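STU0660 (Streptococcus thermophilus, PDB 3ZTH) belongs to the large Csn2 proteins of CRISPR-mediated bacterial immunity, binds magnesium and probably acts by binding DNA. Local coordinates at residues Q6-E11 against K31-Q36. Residues are numbered along the deposited sequence; the frame is centred on the assembly and turned at random.
Sequences QHPYKE and KYYTWQ
Y33 reaches out from the helix 28-43 and sets its hydroxyl against the carbonyl of Q6, CA of H7 and the ring CD of P8, and within 31-36 it is the one side chain that meets the loop. The polar link is one short hydrogen bond, in which Y33 OH donates to Q6 O at 2.6 Å. The carbonyl oxygen sits at the edge of the tyrosine ring, in its plane, while the hydroxyl approaches it off the C=O line, tilted 27° from the carbonyl plane. With CG of Y33 anti to the backbone N (chi1 170°), the ring extends from the helix toward the loop. The side chain of Q6 leads away from the helix, where its OE1 accepts a hydrogen bond from the backbone N of T61.

Residues 6-11 lie in the loop between strands 2-5 and 13-16, and the chain then continues through strand 20-24 into the helix. Strand 20-24 belongs to a mainly parallel sheet, consistent with the P-loop NTPase clan of this family. The contact joins the N-terminal loop to the helix that follows this central strand. It lies away from the magnesium sites.

Apolar packing comes from P8, whose ring approaches the phenol from the opposite direction: CD stands 3.4 Å from Y33 CZ. The same P8 CD also comes close to the hydroxyl, 3.1 Å from Y33 OH. F55 of the same chain touches both P8 and Y33.

The aromatic pair is H7 with Y33, a T-shaped stack with the imidazole edge directed at the phenol face, centroids 5.4 Å apart and planes at 67°. The closest side-chain atoms are H7 ND1 and Y33 CE2, 4.1 Å apart; ND1 is buried here without a polar partner in the model. W174 of the second subunit also meets the Y33 ring, bringing this surface contact up to the subunit interface.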
loop_
_atom_site.group_PDB
_atom_site.type_symbol
_atom_site.label_atom_id
_atom_site.label_comp_id
_atom_site.label_asym_id
_atom_site.label_seq_id
_atom_site.Cartn_x
_atom_site.Cartn_y
_atom_site.Cartn_z
ATOM N N GLN A 6 19.729 -6.809 -30.925
ATOM C CA GLN A 6 20.100 -8.111 -30.425
ATOM C C GLN A 6 18.993 -9.147 -30.571
ATOM O O GLN A 6 17.825 -8.899 -30.255
ATOM C CB GLN A 6 20.505 -8.005 -28.966
ATOM C CG GLN A 6 21.384 -9.149 -28.516
ATOM C CD GLN A 6 21.998 -8.887 -27.167
ATOM O OE1 GLN A 6 22.451 -7.769 -26.882
ATOM N NE2 GLN A 6 22.031 -9.917 -26.322
ATOM N N HIS A 7 19.387 -10.320 -31.050
ATOM C CA HIS A 7 18.484 -11.439 -31.249
ATOM C C HIS A 7 18.950 -12.547 -30.314
ATOM O O HIS A 7 20.142 -12.813 -30.210
ATOM C CB HIS A 7 18.576 -11.922 -32.691
ATOM C CG HIS A 7 17.585 -12.988 -33.036
ATOM N ND1 HIS A 7 16.306 -12.705 -33.464
ATOM C CD2 HIS A 7 17.684 -14.338 -33.012
ATOM C CE1 HIS A 7 15.660 -13.834 -33.693
ATOM N NE2 HIS A 7 16.475 -14.840 -33.427
ATOM N N PRO A 8 18.016 -13.224 -29.636
ATOM C CA PRO A 8 18.386 -14.303 -28.714
ATOM C C PRO A 8 19.368 -15.373 -29.212
ATOM O O PRO A 8 20.200 -15.835 -28.439
ATOM C CB PRO A 8 17.033 -14.885 -28.294
ATOM C CG PRO A 8 16.141 -14.563 -29.444
ATOM C CD PRO A 8 16.557 -13.148 -29.784
ATOM N N TYR A 9 19.301 -15.781 -30.474
ATOM C CA TYR A 9 20.248 -16.801 -30.917
ATOM C C TYR A 9 20.867 -16.646 -32.302
ATOM O O TYR A 9 21.652 -17.492 -32.737
ATOM C CB TYR A 9 19.631 -18.203 -30.782
ATOM C CG TYR A 9 18.115 -18.254 -30.733
ATOM C CD1 TYR A 9 17.340 -17.982 -31.866
ATOM C CD2 TYR A 9 17.454 -18.599 -29.550
ATOM C CE1 TYR A 9 15.935 -18.055 -31.821
ATOM C CE2 TYR A 9 16.054 -18.673 -29.490
ATOM C CZ TYR A 9 15.300 -18.402 -30.627
ATOM O OH TYR A 9 13.921 -18.485 -30.563
ATOM N N LYS A 10 20.536 -15.562 -32.993
ATOM C CA LYS A 10 21.085 -15.325 -34.318
ATOM C C LYS A 10 21.780 -13.972 -34.393
ATOM O O LYS A 10 21.893 -13.256 -33.397
ATOM C CB LYS A 10 19.971 -15.381 -35.360
ATOM C CG LYS A 10 19.265 -16.720 -35.454
ATOM C CD LYS A 10 18.281 -16.706 -36.607
ATOM C CE LYS A 10 17.724 -18.087 -36.900
ATOM N NZ LYS A 10 16.872 -18.052 -38.129
ATOM N N GLU A 11 22.246 -13.626 -35.582
ATOM C CA GLU A 11 22.909 -12.349 -35.787
ATOM C C GLU A 11 21.937 -11.237 -35.435
ATOM O O GLU A 11 20.740 -11.463 -35.309
ATOM C CB GLU A 11 23.341 -12.205 -37.247
ATOM C CG GLU A 11 22.224 -12.502 -38.238
ATOM C CD GLU A 11 22.649 -12.314 -39.677
ATOM O OE1 GLU A 11 23.776 -11.826 -39.919
ATOM O OE2 GLU A 11 21.849 -12.654 -40.572
ATOM N N LYS A 31 9.097 -9.248 -36.806
ATOM C CA LYS A 31 8.715 -7.838 -36.719
ATOM C C LYS A 31 8.265 -7.556 -35.300
ATOM O O LYS A 31 8.647 -6.552 -34.695
ATOM C CB LYS A 31 7.568 -7.497 -37.694
ATOM C CG LYS A 31 7.983 -7.538 -39.169
ATOM C CD LYS A 31 6.970 -6.881 -40.115
ATOM C CE LYS A 31 5.713 -7.708 -40.273
ATOM N NZ LYS A 31 4.817 -7.102 -41.289
ATOM N N TYR A 32 7.474 -8.472 -34.759
ATOM C CA TYR A 32 6.962 -8.300 -33.413
ATOM C C TYR A 32 8.073 -8.291 -32.382
ATOM O O TYR A 32 8.067 -7.476 -31.461
ATOM C CB TYR A 32 5.948 -9.396 -33.079
ATOM C CG TYR A 32 5.187 -9.105 -31.807
ATOM C CD1 TYR A 32 4.029 -8.332 -31.835
ATOM C CD2 TYR A 32 5.637 -9.572 -30.576
ATOM C CE1 TYR A 32 3.336 -8.031 -30.673
ATOM C CE2 TYR A 32 4.953 -9.277 -29.400
ATOM C CZ TYR A 32 3.798 -8.503 -29.458
ATOM O OH TYR A 32 3.093 -8.210 -28.308
ATOM N N TYR A 33 9.019 -9.210 -32.537
ATOM C CA TYR A 33 10.144 -9.304 -31.628
ATOM C C TYR A 33 10.949 -8.009 -31.681
ATOM O O TYR A 33 11.364 -7.486 -30.654
ATOM C CB TYR A 33 11.047 -10.473 -32.017
ATOM C CG TYR A 33 12.343 -10.462 -31.256
ATOM C CD1 TYR A 33 12.407 -10.936 -29.949
ATOM C CD2 TYR A 33 13.498 -9.916 -31.817
ATOM C CE1 TYR A 33 13.599 -10.864 -29.207
ATOM C CE2 TYR A 33 14.691 -9.836 -31.089
ATOM C CZ TYR A 33 14.730 -10.314 -29.784
ATOM O OH TYR A 33 15.898 -10.250 -29.064
ATOM N N THR A 34 11.171 -7.506 -32.888
ATOM C CA THR A 34 11.926 -6.285 -33.077
ATOM C C THR A 34 11.206 -5.142 -32.365
ATOM O O THR A 34 11.843 -4.319 -31.694
ATOM C CB THR A 34 12.087 -5.976 -34.566
ATOM O OG1 THR A 34 12.670 -7.111 -35.218
ATOM C CG2 THR A 34 12.996 -4.779 -34.768
ATOM N N TRP A 35 9.878 -5.111 -32.487
ATOM C CA TRP A 35 9.083 -4.080 -31.813
ATOM C C TRP A 35 9.191 -4.206 -30.287
ATOM O O TRP A 35 9.330 -3.209 -29.580
ATOM C CB TRP A 35 7.597 -4.172 -32.201
ATOM C CG TRP A 35 6.753 -3.276 -31.346
ATOM C CD1 TRP A 35 6.678 -1.915 -31.419
ATOM C CD2 TRP A 35 5.998 -3.652 -30.183
ATOM N NE1 TRP A 35 5.940 -1.419 -30.373
ATOM C CE2 TRP A 35 5.510 -2.459 -29.598
ATOM C CE3 TRP A 35 5.695 -4.878 -29.574
ATOM C CZ2 TRP A 35 4.732 -2.453 -28.432
ATOM C CZ3 TRP A 35 4.921 -4.877 -28.411
ATOM C CH2 TRP A 35 4.449 -3.668 -27.852
ATOM N N GLN A 36 9.117 -5.433 -29.784
ATOM C CA GLN A 36 9.179 -5.673 -28.343
ATOM C C GLN A 36 10.493 -5.192 -27.735
ATOM O O GLN A 36 10.511 -4.606 -26.659
ATOM C CB GLN A 36 8.983 -7.169 -28.057
ATOM C CG GLN A 36 8.849 -7.538 -26.579
ATOM C CD GLN A 36 7.598 -6.958 -25.931
ATOM O OE1 GLN A 36 7.632 -5.860 -25.361
ATOM N NE2 GLN A 36 6.480 -7.686 -26.030
#